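Local coordinates for protein galactonate dehydratase (Zobellia galactanivorans, PDB 5OLC) that belongs to the enolase superfamily, joining a mandelate racemase-type N-terminal domain to a barrel-type C-terminal domain of the enolase kind, at residues A[10-15]-A[43-48]; A[222-227]-A[246-251]; A[227-232]-A[253-258]. All blocks are in the same frame, centred on the assembly; numbering follows the deposited sequence.

Contact 1: residues A[10-15]-A[43-48]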
ATOM      1  N   LYS A  10      50.395   3.544 -10.396  1.00 58.31           N
ATOM      2  CA  LYS A  10      50.084   2.809  -9.175  1.00 55.88           C
ATOM      3  C   LYS A  10      50.292   3.594  -7.863  1.00 59.12           C
ATOM      4  O   LYS A  10      51.056   4.562  -7.820  1.00 56.71           O
ATOM      5  CB  LYS A  10      50.870   1.488  -9.136  1.00 56.57           C
ATOM      6  CG  LYS A  10      51.420   1.017 -10.483  1.00 63.29           C
ATOM      7  CD  LYS A  10      50.563  -0.030 -11.207  1.00 67.01           C
ATOM      8  CE  LYS A  10      51.253  -1.380 -11.343  1.00 80.57           C
ATOM      9  NZ  LYS A  10      52.449  -1.370 -12.252  1.00 87.37           N
ATOM     10  N   ILE A  11      49.595   3.142  -6.784  1.00 57.07           N
ATOM     11  CA  ILE A  11      49.665   3.669  -5.412  1.00 56.52           C
ATOM     12  C   ILE A  11      50.900   3.074  -4.749  1.00 55.96           C
ATOM     13  O   ILE A  11      51.030   1.847  -4.718  1.00 53.15           O
ATOM     14  CB  ILE A  11      48.365   3.340  -4.595  1.00 60.16           C
ATOM     15  CG1 ILE A  11      47.115   4.096  -5.151  1.00 60.90           C
ATOM     16  CG2 ILE A  11      48.553   3.604  -3.083  1.00 60.06           C
ATOM     17  CD1 ILE A  11      45.708   3.446  -4.775  1.00 63.23           C
ATOM     18  N   LYS A  12      51.798   3.933  -4.221  1.00 53.11           N
ATOM     19  CA  LYS A  12      52.977   3.427  -3.514  1.00 54.21           C
ATOM     20  C   LYS A  12      52.793   3.527  -1.973  1.00 60.11           C
ATOM     21  O   LYS A  12      53.129   2.560  -1.272  1.00 60.18           O
ATOM     22  CB  LYS A  12      54.323   4.017  -4.015  1.00 56.66           C
ATOM     23  CG  LYS A  12      54.744   5.397  -3.509  1.00 67.07           C
ATOM     24  CD  LYS A  12      56.266   5.549  -3.570  1.00 70.64           C
ATOM     25  CE  LYS A  12      56.779   6.822  -2.932  1.00 83.51           C
ATOM     26  NZ  LYS A  12      56.616   8.028  -3.800  1.00 95.50           N
ATOM     27  N   LYS A  13      52.200   4.646  -1.465  1.00 56.39           N
ATOM     28  CA  LYS A  13      51.991   4.811  -0.031  1.00 56.10           C
ATOM     29  C   LYS A  13      50.740   5.643   0.382  1.00 61.90           C
ATOM     30  O   LYS A  13      50.625   6.831   0.039  1.00 61.91           O
ATOM     31  CB  LYS A  13      53.270   5.369   0.650  1.00 57.55           C
ATOM     32  CG  LYS A  13      53.702   6.788   0.272  1.00 52.07           C
ATOM     33  CD  LYS A  13      55.163   7.011   0.630  1.00 56.34           C
ATOM     34  CE  LYS A  13      55.552   8.468   0.641  1.00 60.29           C
ATOM     35  NZ  LYS A  13      56.845   8.715  -0.064  1.00 68.97           N
ATOM     36  N   ILE A  14      49.837   5.000   1.184  1.00 57.99           N
ATOM     37  CA  ILE A  14      48.658   5.635   1.804  1.00 56.96           C
ATOM     38  C   ILE A  14      49.104   6.005   3.237  1.00 57.60           C
ATOM     39  O   ILE A  14      49.589   5.139   3.963  1.00 56.13           O
ATOM     40  CB  ILE A  14      47.361   4.746   1.797  1.00 59.94           C
ATOM     41  CG1 ILE A  14      46.990   4.250   0.378  1.00 59.33           C
ATOM     42  CG2 ILE A  14      46.172   5.505   2.422  1.00 60.84           C
ATOM     43  CD1 ILE A  14      46.333   2.909   0.353  1.00 60.02           C
ATOM     44  N   GLU A  15      48.969   7.290   3.624  1.00 53.29           N
ATOM     45  CA  GLU A  15      49.409   7.766   4.938  1.00 52.23           C
ATOM     46  C   GLU A  15      48.328   8.503   5.738  1.00 54.73           C
ATOM     47  O   GLU A  15      48.146   9.712   5.561  1.00 52.98           O
ATOM     48  CB  GLU A  15      50.677   8.625   4.818  1.00 54.07           C
ATOM     49  CG  GLU A  15      51.949   7.808   4.618  1.00 71.21           C
ATOM     50  CD  GLU A  15      53.141   8.486   3.962  1.00 95.93           C
ATOM     51  OE1 GLU A  15      53.102   9.718   3.729  1.00 85.05           O
ATOM     52  OE2 GLU A  15      54.126   7.768   3.677  1.00 94.85           O
ATOM     53  N   LYS A  43      46.933  10.988   2.894  1.00 49.77           N
ATOM     54  CA  LYS A  43      47.762  11.380   1.773  1.00 49.07           C
ATOM     55  C   LYS A  43      48.113  10.095   1.015  1.00 54.17           C
ATOM     56  O   LYS A  43      48.847   9.232   1.516  1.00 52.89           O
ATOM     57  CB  LYS A  43      49.028  12.119   2.224  1.00 50.81           C
ATOM     58  CG  LYS A  43      49.781  12.831   1.099  1.00 42.94           C
ATOM     59  CD  LYS A  43      51.225  12.977   1.487  1.00 44.46           C
ATOM     60  CE  LYS A  43      51.938  14.032   0.690  1.00 54.92           C
ATOM     61  NZ  LYS A  43      53.130  14.569   1.410  1.00 58.12           N
ATOM     62  N   ILE A  44      47.538   9.950  -0.182  1.00 52.46           N
ATOM     63  CA  ILE A  44      47.851   8.815  -1.039  1.00 52.19           C
ATOM     64  C   ILE A  44      48.850   9.365  -2.022  1.00 57.18           C
ATOM     65  O   ILE A  44      48.603  10.410  -2.631  1.00 57.27           O
ATOM     66  CB  ILE A  44      46.621   8.162  -1.744  1.00 54.67           C
ATOM     67  CG1 ILE A  44      45.538   7.764  -0.716  1.00 54.16           C
ATOM     68  CG2 ILE A  44      47.069   6.936  -2.598  1.00 54.79           C
ATOM     69  CD1 ILE A  44      44.194   7.673  -1.235  1.00 54.71           C
ATOM     70  N   THR A  45      50.000   8.689  -2.136  1.00 54.02           N
ATOM     71  CA  THR A  45      51.053   9.069  -3.067  1.00 53.38           C
ATOM     72  C   THR A  45      51.349   7.886  -4.015  1.00 54.08           C
ATOM     73  O   THR A  45      51.460   6.723  -3.598  1.00 49.74           O
ATOM     74  CB  THR A  45      52.311   9.695  -2.379  1.00 66.11           C
ATOM     75  OG1 THR A  45      53.383   8.754  -2.353  1.00 72.01           O
ATOM     76  CG2 THR A  45      52.045  10.263  -0.971  1.00 62.88           C
ATOM     77  N   LEU A  46      51.462   8.233  -5.307  1.00 52.32           N
ATOM     78  CA  LEU A  46      51.734   7.323  -6.411  1.00 52.22           C
ATOM     79  C   LEU A  46      53.241   7.104  -6.576  1.00 55.78           C
ATOM     80  O   LEU A  46      54.036   7.896  -6.041  1.00 55.63           O
ATOM     81  CB  LEU A  46      51.142   7.901  -7.706  1.00 52.59           C
ATOM     82  CG  LEU A  46      49.639   8.296  -7.726  1.00 57.87           C
ATOM     83  CD1 LEU A  46      49.217   8.710  -9.120  1.00 57.72           C
ATOM     84  CD2 LEU A  46      48.733   7.165  -7.224  1.00 59.86           C
ATOM     85  N   ASP A  47      53.637   6.042  -7.340  1.00 50.44           N
ATOM     86  CA  ASP A  47      55.041   5.720  -7.635  1.00 49.22           C
ATOM     87  C   ASP A  47      55.787   6.958  -8.169  1.00 53.37           C
ATOM     88  O   ASP A  47      56.947   7.170  -7.828  1.00 54.19           O
ATOM     89  CB  ASP A  47      55.148   4.584  -8.678  1.00 51.07           C
ATOM     90  CG  ASP A  47      54.615   3.206  -8.320  1.00 65.52           C
ATOM     91  OD1 ASP A  47      54.408   2.934  -7.116  1.00 67.65           O
ATOM     92  OD2 ASP A  47      54.466   2.375  -9.241  1.00 72.67           O
ATOM     93  N   ASP A  48      55.104   7.779  -8.984  1.00 50.10           N
ATOM     94  CA  ASP A  48      55.592   9.012  -9.617  1.00 49.79           C
ATOM     95  C   ASP A  48      55.530  10.264  -8.704  1.00 52.36           C
ATOM     96  O   ASP A  48      55.709  11.381  -9.184  1.00 54.01           O
ATOM     97  CB  ASP A  48      54.820   9.255 -10.926  1.00 51.47           C
ATOM     98  CG  ASP A  48      53.345   9.069 -10.720  1.00 69.51           C
ATOM     99  OD1 ASP A  48      52.748   9.891 -10.025  1.00 71.81           O
ATOM    100  OD2 ASP A  48      52.817   8.002 -11.125  1.00 78.44           O
TER

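Contact 2: residues A[222-227]-A[246-251]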
ATOM      1  N   PHE A 222       9.605  33.467  12.490  1.00 78.97           N
ATOM      2  CA  PHE A 222      10.952  34.020  12.332  1.00 78.46           C
ATOM      3  C   PHE A 222      11.602  33.682  10.976  1.00 80.43           C
ATOM      4  O   PHE A 222      12.818  33.865  10.829  1.00 79.54           O
ATOM      5  CB  PHE A 222      11.847  33.596  13.517  1.00 80.46           C
ATOM      6  CG  PHE A 222      11.233  33.871  14.871  1.00 82.12           C
ATOM      7  CD1 PHE A 222      11.135  35.170  15.358  1.00 85.95           C
ATOM      8  CD2 PHE A 222      10.727  32.836  15.648  1.00 83.45           C
ATOM      9  CE1 PHE A 222      10.541  35.427  16.601  1.00 86.61           C
ATOM     10  CE2 PHE A 222      10.142  33.094  16.894  1.00 86.29           C
ATOM     11  CZ  PHE A 222      10.059  34.386  17.364  1.00 84.73           C
ATOM     12  N   ASP A 223      10.783  33.241   9.980  1.00 75.77           N
ATOM     13  CA  ASP A 223      11.200  32.864   8.618  1.00 75.00           C
ATOM     14  C   ASP A 223      12.439  31.953   8.625  1.00 77.12           C
ATOM     15  O   ASP A 223      13.566  32.401   8.360  1.00 76.18           O
ATOM     16  CB  ASP A 223      11.383  34.102   7.709  1.00 77.37           C
ATOM     17  CG  ASP A 223      11.878  33.804   6.294  1.00 95.48           C
ATOM     18  OD1 ASP A 223      11.093  33.249   5.496  1.00 97.72           O
ATOM     19  OD2 ASP A 223      13.052  34.136   5.988  1.00102.07           O
ATOM     20  N   ILE A 224      12.226  30.678   8.974  1.00 72.43           N
ATOM     21  CA  ILE A 224      13.326  29.715   9.016  1.00 71.19           C
ATOM     22  C   ILE A 224      13.449  29.019   7.671  1.00 73.45           C
ATOM     23  O   ILE A 224      12.472  28.439   7.188  1.00 73.43           O
ATOM     24  CB  ILE A 224      13.259  28.747  10.230  1.00 73.66           C
ATOM     25  CG1 ILE A 224      13.118  29.516  11.575  1.00 73.86           C
ATOM     26  CG2 ILE A 224      14.442  27.768  10.246  1.00 73.73           C
ATOM     27  CD1 ILE A 224      14.137  30.701  11.853  1.00 79.85           C
ATOM     28  N   SER A 225      14.645  29.120   7.057  1.00 67.95           N
ATOM     29  CA  SER A 225      14.945  28.529   5.755  1.00 67.12           C
ATOM     30  C   SER A 225      14.879  26.999   5.769  1.00 70.64           C
ATOM     31  O   SER A 225      14.406  26.419   4.796  1.00 70.49           O
ATOM     32  CB  SER A 225      16.263  29.049   5.206  1.00 69.57           C
ATOM     33  OG  SER A 225      16.145  30.445   4.978  1.00 77.79           O
ATOM     34  N   TRP A 226      15.303  26.353   6.879  1.00 66.20           N
ATOM     35  CA  TRP A 226      15.182  24.906   7.060  1.00 65.47           C
ATOM     36  C   TRP A 226      15.504  24.449   8.495  1.00 70.74           C
ATOM     37  O   TRP A 226      16.194  25.151   9.236  1.00 70.46           O
ATOM     38  CB  TRP A 226      15.959  24.062   6.005  1.00 63.26           C
ATOM     39  CG  TRP A 226      17.434  23.914   6.211  1.00 63.54           C
ATOM     40  CD1 TRP A 226      18.059  23.216   7.198  1.00 66.17           C
ATOM     41  CD2 TRP A 226      18.462  24.349   5.314  1.00 63.46           C
ATOM     42  NE1 TRP A 226      19.419  23.258   7.017  1.00 65.53           N
ATOM     43  CE2 TRP A 226      19.697  23.958   5.873  1.00 66.87           C
ATOM     44  CE3 TRP A 226      18.468  25.101   4.127  1.00 64.97           C
ATOM     45  CZ2 TRP A 226      20.923  24.272   5.275  1.00 66.20           C
ATOM     46  CZ3 TRP A 226      19.682  25.401   3.529  1.00 66.24           C
ATOM     47  CH2 TRP A 226      20.891  24.977   4.094  1.00 66.79           C
ATOM     48  N   PHE A 227      15.000  23.250   8.858  1.00 67.33           N
ATOM     49  CA  PHE A 227      15.234  22.602  10.135  1.00 66.94           C
ATOM     50  C   PHE A 227      16.081  21.350   9.881  1.00 69.60           C
ATOM     51  O   PHE A 227      15.612  20.375   9.284  1.00 67.85           O
ATOM     52  CB  PHE A 227      13.903  22.292  10.853  1.00 69.17           C
ATOM     53  CG  PHE A 227      13.965  21.893  12.318  1.00 71.30           C
ATOM     54  CD1 PHE A 227      15.185  21.803  12.986  1.00 74.79           C
ATOM     55  CD2 PHE A 227      12.802  21.591  13.023  1.00 73.72           C
ATOM     56  CE1 PHE A 227      15.239  21.424  14.323  1.00 75.86           C
ATOM     57  CE2 PHE A 227      12.858  21.220  14.370  1.00 76.62           C
ATOM     58  CZ  PHE A 227      14.076  21.131  15.006  1.00 74.87           C
ATOM     59  N   THR A 246       4.540  21.139   9.567  1.00 70.56           N
ATOM     60  CA  THR A 246       5.218  22.439   9.585  1.00 69.56           C
ATOM     61  C   THR A 246       5.524  22.961   8.165  1.00 72.29           C
ATOM     62  O   THR A 246       5.659  22.182   7.213  1.00 71.10           O
ATOM     63  CB  THR A 246       6.450  22.451  10.509  1.00 76.74           C
ATOM     64  OG1 THR A 246       6.816  23.813  10.752  1.00 73.83           O
ATOM     65  CG2 THR A 246       7.646  21.682   9.945  1.00 76.03           C
ATOM     66  N   THR A 247       5.615  24.295   8.042  1.00 69.02           N
ATOM     67  CA  THR A 247       5.925  24.977   6.782  1.00 68.82           C
ATOM     68  C   THR A 247       7.437  25.017   6.540  1.00 72.68           C
ATOM     69  O   THR A 247       7.861  25.050   5.384  1.00 72.86           O
ATOM     70  CB  THR A 247       5.283  26.373   6.716  1.00 77.91           C
ATOM     71  OG1 THR A 247       5.867  27.233   7.696  1.00 78.52           O
ATOM     72  CG2 THR A 247       3.773  26.334   6.885  1.00 78.50           C
ATOM     73  N   ILE A 248       8.246  25.015   7.633  1.00 68.35           N
ATOM     74  CA  ILE A 248       9.719  25.046   7.604  1.00 67.30           C
ATOM     75  C   ILE A 248      10.271  23.774   6.924  1.00 67.74           C
ATOM     76  O   ILE A 248       9.987  22.670   7.406  1.00 68.32           O
ATOM     77  CB  ILE A 248      10.331  25.245   9.024  1.00 70.40           C
ATOM     78  CG1 ILE A 248       9.695  26.438   9.773  1.00 71.05           C
ATOM     79  CG2 ILE A 248      11.862  25.368   8.944  1.00 70.85           C
ATOM     80  CD1 ILE A 248       9.961  26.477  11.285  1.00 77.47           C
ATOM     81  N   PRO A 249      11.061  23.905   5.826  1.00 60.19           N
ATOM     82  CA  PRO A 249      11.608  22.710   5.153  1.00 58.87           C
ATOM     83  C   PRO A 249      12.483  21.853   6.058  1.00 58.49           C
ATOM     84  O   PRO A 249      13.197  22.381   6.904  1.00 57.88           O
ATOM     85  CB  PRO A 249      12.386  23.289   3.975  1.00 60.75           C
ATOM     86  CG  PRO A 249      11.794  24.623   3.760  1.00 65.29           C
ATOM     87  CD  PRO A 249      11.471  25.130   5.124  1.00 61.10           C
ATOM     88  N   ILE A 250      12.364  20.524   5.922  1.00 51.64           N
ATOM     89  CA  ILE A 250      13.048  19.541   6.767  1.00 49.43           C
ATOM     90  C   ILE A 250      14.304  18.998   6.097  1.00 52.34           C
ATOM     91  O   ILE A 250      14.242  18.472   4.985  1.00 50.70           O
ATOM     92  CB  ILE A 250      12.053  18.424   7.227  1.00 51.08           C
ATOM     93  CG1 ILE A 250      10.778  19.008   7.924  1.00 50.28           C
ATOM     94  CG2 ILE A 250      12.723  17.343   8.078  1.00 50.83           C
ATOM     95  CD1 ILE A 250      10.961  19.907   9.216  1.00 51.35           C
ATOM     96  N   SER A 251      15.443  19.165   6.784  1.00 50.22           N
ATOM     97  CA  SER A 251      16.772  18.726   6.361  1.00 51.03           C
ATOM     98  C   SER A 251      17.190  17.505   7.142  1.00 57.27           C
ATOM     99  O   SER A 251      16.815  17.371   8.309  1.00 56.76           O
ATOM    100  CB  SER A 251      17.793  19.821   6.618  1.00 54.23           C
ATOM    101  OG  SER A 251      18.139  20.491   5.422  1.00 62.51           O
TER

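Contact 3: residues A[227-232]-A[253-258]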
ATOM      1  N   PHE A 227      15.000  23.250   8.858  1.00 67.33           N
ATOM      2  CA  PHE A 227      15.234  22.602  10.135  1.00 66.94           C
ATOM      3  C   PHE A 227      16.081  21.350   9.881  1.00 69.60           C
ATOM      4  O   PHE A 227      15.612  20.375   9.284  1.00 67.85           O
ATOM      5  CB  PHE A 227      13.903  22.292  10.853  1.00 69.17           C
ATOM      6  CG  PHE A 227      13.965  21.893  12.318  1.00 71.30           C
ATOM      7  CD1 PHE A 227      15.185  21.803  12.986  1.00 74.79           C
ATOM      8  CD2 PHE A 227      12.802  21.591  13.023  1.00 73.72           C
ATOM      9  CE1 PHE A 227      15.239  21.424  14.323  1.00 75.86           C
ATOM     10  CE2 PHE A 227      12.858  21.220  14.370  1.00 76.62           C
ATOM     11  CZ  PHE A 227      14.076  21.131  15.006  1.00 74.87           C
ATOM     12  N   GLU A 228      17.356  21.419  10.315  1.00 66.76           N
ATOM     13  CA  GLU A 228      18.368  20.374  10.173  1.00 66.81           C
ATOM     14  C   GLU A 228      18.316  19.372  11.312  1.00 70.04           C
ATOM     15  O   GLU A 228      18.209  19.761  12.477  1.00 68.76           O
ATOM     16  CB  GLU A 228      19.774  20.984  10.032  1.00 68.47           C
ATOM     17  CG  GLU A 228      20.736  20.098   9.259  1.00 81.13           C
ATOM     18  CD  GLU A 228      22.133  20.658   9.071  1.00104.77           C
ATOM     19  OE1 GLU A 228      22.274  21.668   8.347  1.00 93.32           O
ATOM     20  OE2 GLU A 228      23.093  20.062   9.611  1.00103.06           O
ATOM     21  N   GLU A 229      18.383  18.075  10.949  1.00 67.53           N
ATOM     22  CA  GLU A 229      18.328  16.913  11.843  1.00 68.01           C
ATOM     23  C   GLU A 229      17.312  17.118  13.024  1.00 72.62           C
ATOM     24  O   GLU A 229      17.722  17.112  14.190  1.00 73.06           O
ATOM     25  CB  GLU A 229      19.755  16.540  12.313  1.00 69.48           C
ATOM     26  CG  GLU A 229      20.635  15.953  11.219  1.00 81.61           C
ATOM     27  CD  GLU A 229      20.512  14.458  10.974  1.00104.24           C
ATOM     28  OE1 GLU A 229      20.898  13.672  11.871  1.00 98.10           O
ATOM     29  OE2 GLU A 229      20.109  14.072   9.853  1.00 94.77           O
ATOM     30  N   PRO A 230      16.001  17.365  12.739  1.00 68.76           N
ATOM     31  CA  PRO A 230      15.040  17.643  13.829  1.00 68.56           C
ATOM     32  C   PRO A 230      14.780  16.513  14.829  1.00 72.67           C
ATOM     33  O   PRO A 230      14.554  16.792  16.003  1.00 72.88           O
ATOM     34  CB  PRO A 230      13.766  18.015  13.078  1.00 69.95           C
ATOM     35  CG  PRO A 230      13.893  17.327  11.766  1.00 73.97           C
ATOM     36  CD  PRO A 230      15.332  17.451  11.426  1.00 69.75           C
ATOM     37  N   VAL A 231      14.762  15.258  14.358  1.00 68.97           N
ATOM     38  CA  VAL A 231      14.564  14.070  15.196  1.00 69.06           C
ATOM     39  C   VAL A 231      15.682  13.050  14.906  1.00 73.80           C
ATOM     40  O   VAL A 231      16.576  13.335  14.101  1.00 74.61           O
ATOM     41  CB  VAL A 231      13.141  13.444  15.098  1.00 73.26           C
ATOM     42  CG1 VAL A 231      12.053  14.419  15.556  1.00 73.08           C
ATOM     43  CG2 VAL A 231      12.851  12.898  13.698  1.00 73.04           C
ATOM     44  N   SER A 232      15.635  11.874  15.561  1.00 69.38           N
ATOM     45  CA  SER A 232      16.594  10.786  15.386  1.00 68.44           C
ATOM     46  C   SER A 232      16.693  10.367  13.895  1.00 71.96           C
ATOM     47  O   SER A 232      15.641  10.203  13.256  1.00 72.35           O
ATOM     48  CB  SER A 232      16.170   9.591  16.233  1.00 72.02           C
ATOM     49  OG  SER A 232      16.927   8.425  15.951  1.00 83.29           O
ATOM     50  N   GLY A 253      20.086  13.674   6.872  1.00 59.48           N
ATOM     51  CA  GLY A 253      20.912  12.730   6.139  1.00 59.82           C
ATOM     52  C   GLY A 253      22.361  12.780   6.545  1.00 65.88           C
ATOM     53  O   GLY A 253      23.155  12.014   5.999  1.00 66.31           O
ATOM     54  N   GLU A 254      22.727  13.682   7.505  1.00 62.89           N
ATOM     55  CA  GLU A 254      24.096  13.792   8.038  1.00 62.53           C
ATOM     56  C   GLU A 254      24.580  12.370   8.315  1.00 66.70           C
ATOM     57  O   GLU A 254      25.588  11.939   7.764  1.00 66.93           O
ATOM     58  CB  GLU A 254      24.099  14.523   9.389  1.00 64.04           C
ATOM     59  CG  GLU A 254      24.001  16.034   9.370  1.00 76.83           C
ATOM     60  CD  GLU A 254      24.331  16.650  10.721  1.00 99.76           C
ATOM     61  OE1 GLU A 254      23.606  17.582  11.137  1.00 91.63           O
ATOM     62  OE2 GLU A 254      25.300  16.191  11.374  1.00 94.05           O
ATOM     63  N   CYS A 255      23.768  11.624   9.100  1.00 63.02           N
ATOM     64  CA  CYS A 255      23.962  10.256   9.577  1.00 62.72           C
ATOM     65  C   CYS A 255      23.535   9.162   8.566  1.00 64.17           C
ATOM     66  O   CYS A 255      23.492   7.979   8.927  1.00 62.62           O
ATOM     67  CB  CYS A 255      23.268  10.082  10.925  1.00 63.42           C
ATOM     68  SG  CYS A 255      23.488  11.485  12.048  1.00 67.49           S
ATOM     69  N   GLU A 256      23.263   9.547   7.299  1.00 59.78           N
ATOM     70  CA  GLU A 256      22.912   8.594   6.242  1.00 59.10           C
ATOM     71  C   GLU A 256      24.125   8.266   5.380  1.00 62.77           C
ATOM     72  O   GLU A 256      24.893   9.155   5.016  1.00 61.46           O
ATOM     73  CB  GLU A 256      21.718   9.070   5.409  1.00 60.31           C
ATOM     74  CG  GLU A 256      20.369   8.777   6.042  1.00 67.73           C
ATOM     75  CD  GLU A 256      19.947   7.321   6.141  1.00 82.46           C
ATOM     76  OE1 GLU A 256      20.480   6.482   5.382  1.00 59.65           O
ATOM     77  OE2 GLU A 256      19.061   7.022   6.972  1.00 82.03           O
ATOM     78  N   TYR A 257      24.329   6.972   5.120  1.00 60.81           N
ATOM     79  CA  TYR A 257      25.486   6.446   4.401  1.00 61.54           C
ATOM     80  C   TYR A 257      25.081   5.597   3.200  1.00 64.70           C
ATOM     81  O   TYR A 257      24.155   4.786   3.283  1.00 64.82           O
ATOM     82  CB  TYR A 257      26.359   5.606   5.364  1.00 64.64           C
ATOM     83  CG  TYR A 257      26.916   6.373   6.550  1.00 69.39           C
ATOM     84  CD1 TYR A 257      26.152   6.579   7.697  1.00 72.00           C
ATOM     85  CD2 TYR A 257      28.225   6.846   6.546  1.00 71.19           C
ATOM     86  CE1 TYR A 257      26.652   7.300   8.783  1.00 73.71           C
ATOM     87  CE2 TYR A 257      28.743   7.558   7.630  1.00 72.63           C
ATOM     88  CZ  TYR A 257      27.951   7.784   8.746  1.00 82.58           C
ATOM     89  OH  TYR A 257      28.468   8.464   9.822  1.00 86.41           O
ATOM     90  N   LEU A 258      25.802   5.776   2.090  1.00 61.03           N
ATOM     91  CA  LEU A 258      25.662   5.087   0.796  1.00 60.75           C
ATOM     92  C   LEU A 258      24.385   5.436   0.022  1.00 63.13           C
ATOM     93  O   LEU A 258      23.464   6.076   0.546  1.00 62.48           O
ATOM     94  CB  LEU A 258      25.810   3.545   0.913  1.00 61.02           C
ATOM     95  CG  LEU A 258      27.081   3.003   1.572  1.00 66.64           C
ATOM     96  CD1 LEU A 258      27.085   1.485   1.558  1.00 67.52           C
ATOM     97  CD2 LEU A 258      28.345   3.519   0.875  1.00 69.49           C
TER

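Contact 1: residues A[10-15]-A[43-48]
I44 occupies the tightly packed side of this antiparallel pair of strand ends, with I14 directly across from it and I11 diagonally so. I14 and I44 form a non-hydrogen-bonded pair whose side chains run alongside each other in the same direction, with I14 CG2 3.9 Å from I44 CG1. The other branch of I44 turns to I11, where the two CG2 methyls of I11 and I44 meet at 3.7 Å. L46 brings CD2 up to I11 CG1. Helix 101-120 packs against this apolar layer: I44 rests on I109 and A112, L46 on I116 and L120.

Between I11 and K13 the register slips by one residue. T45 O is shared by two backbone donors, K12 N at 2.9 Å and K13 N at 3.1 Å, both in its carbonyl plane, and T45 N answers to K13 O. This is a classic beta bulge, set where strands 11-22 and 36-46 run together in the three-stranded antiparallel sheet of the enolase-type N-terminal domain. Past the bulge, D47 N still reaches K10 O, 3.0 Å away.

The lysine-bearing face and the chain ends at K10 and D47 are looser and more open to solvent, although T45 itself is buried. A chi1 of 66° turns the K13 chain back over its own backbone, so that its CG comes to 3.3 Å from T45 OG1. K12 bends at its end so that NZ makes a weak bond, 3.4 Å long, to L46 O. K10 passes D47 with its aliphatic part, while NZ of K10 stays 5.2 Å from OD2 of D47. E15 and K43, neighbours across the strands, turn to other partners: OE1 of E15 to the Y17 hydroxyl, K43 to a cation-pi contact with Y51.

Contact 2: residues A[222-227]-A[246-251]
F227 N gives its hydrogen to P249 O over 2.8 Å in a nearly straight bond (164°), with the donor almost in line with the carbonyl. F227 O then accepts from S251 N, also at 2.8 Å, this time from above its carbonyl plane. The two bonds leave F227 for the residues on either side of I250, the pattern of a parallel bridge.

Ahead of the bridge the packing is largely apolar. I248 points its CG2 methyl at I224, meeting the CG2 of I224 at 3.8 Å, the two side chains set at a slant. P249 CB lies 4.2 Å from W226 CB. The proline ring also rests against a polar group, the S225 carbonyl. Further along, S251 OG sits over one face of the W226 indole, displaced toward the rim and 3.3 Å from CD1 of W226. That hydroxyl bonds to Q275, while Y140 meets W226 edge-to-face.

I250 touches F227 CB with its CD1, and its side chain also packs on Y239, L242 and R243 of helix 236-245. Strand 224-228, that helix and strand 250-252 make one beta-alpha-beta crossover, the repeating element of the barrel in enolase-type C-terminal domains.

Contact 3: residues A[227-232]-A[253-258]
E228 and E254 meet with their carboxylates turned almost perpendicular, the planes 87° apart, in a close approach of two acidic groups that puts E228 OE2 3.0 Å from E254 OE1. E228 reaches this point as a long arm, its CG anti to the backbone N (chi1 -153°) and the chain extended beyond it; E254 comes in across it, likewise extended. The E228 oxygen that faces E254 also forms a salt bridge with K172.

E229 is oriented differently. Its chain bends at chi2 and runs obliquely past E254, the carboxylate planes now 43° apart, so that E229 CG, rather than an oxygen, lies 3.4 Å from E254 OE1. The bend delivers OE2 of E229 to G253 N at 3.0 Å, and the N-H points nearly straight at that oxygen. OE1 of E229 lies beside C255 SG and takes a weak hydrogen bond from H205.

Residues 253-258 carry a type I turn from G253 to E256, closed by the 2.8 Å bond from E256 N to G253 O. G253 opens the turn. Within the same turn, C255 O accepts a bond from R98 of a neighbouring subunit, which also forms a salt bridge with E256.

D202 touches E228, E229 and E254. D202, E228 and E254, at or just after the C-terminal ends of three successive barrel strands, with K172 on a further barrel strand, are consistent with the acidic trio that holds the divalent metal in enolase-superfamily proteins.

Contact 1 comes first along the chain, in the three-stranded sheet of the N-terminal domain; its centre is 45 Å from that of contact 2 and 34 Å from that of contact 3, across the chain's centre. Contacts 2 and 3 interleave in sequence, share F227, and follow the same neighbouring strands, 224-228 and 250-252, with centres 15 Å apart. A probable hydrogen bond from E229 N to S251 O links them. Contact 2 thus pairs the beginnings of two barrel strands, while contact 3 joins the end of strand 224-228 and the chain after it to the loop following strand 250-252, so the strand pairing of contact 2 probably sets where the acidic side chains of contact 3 emerge.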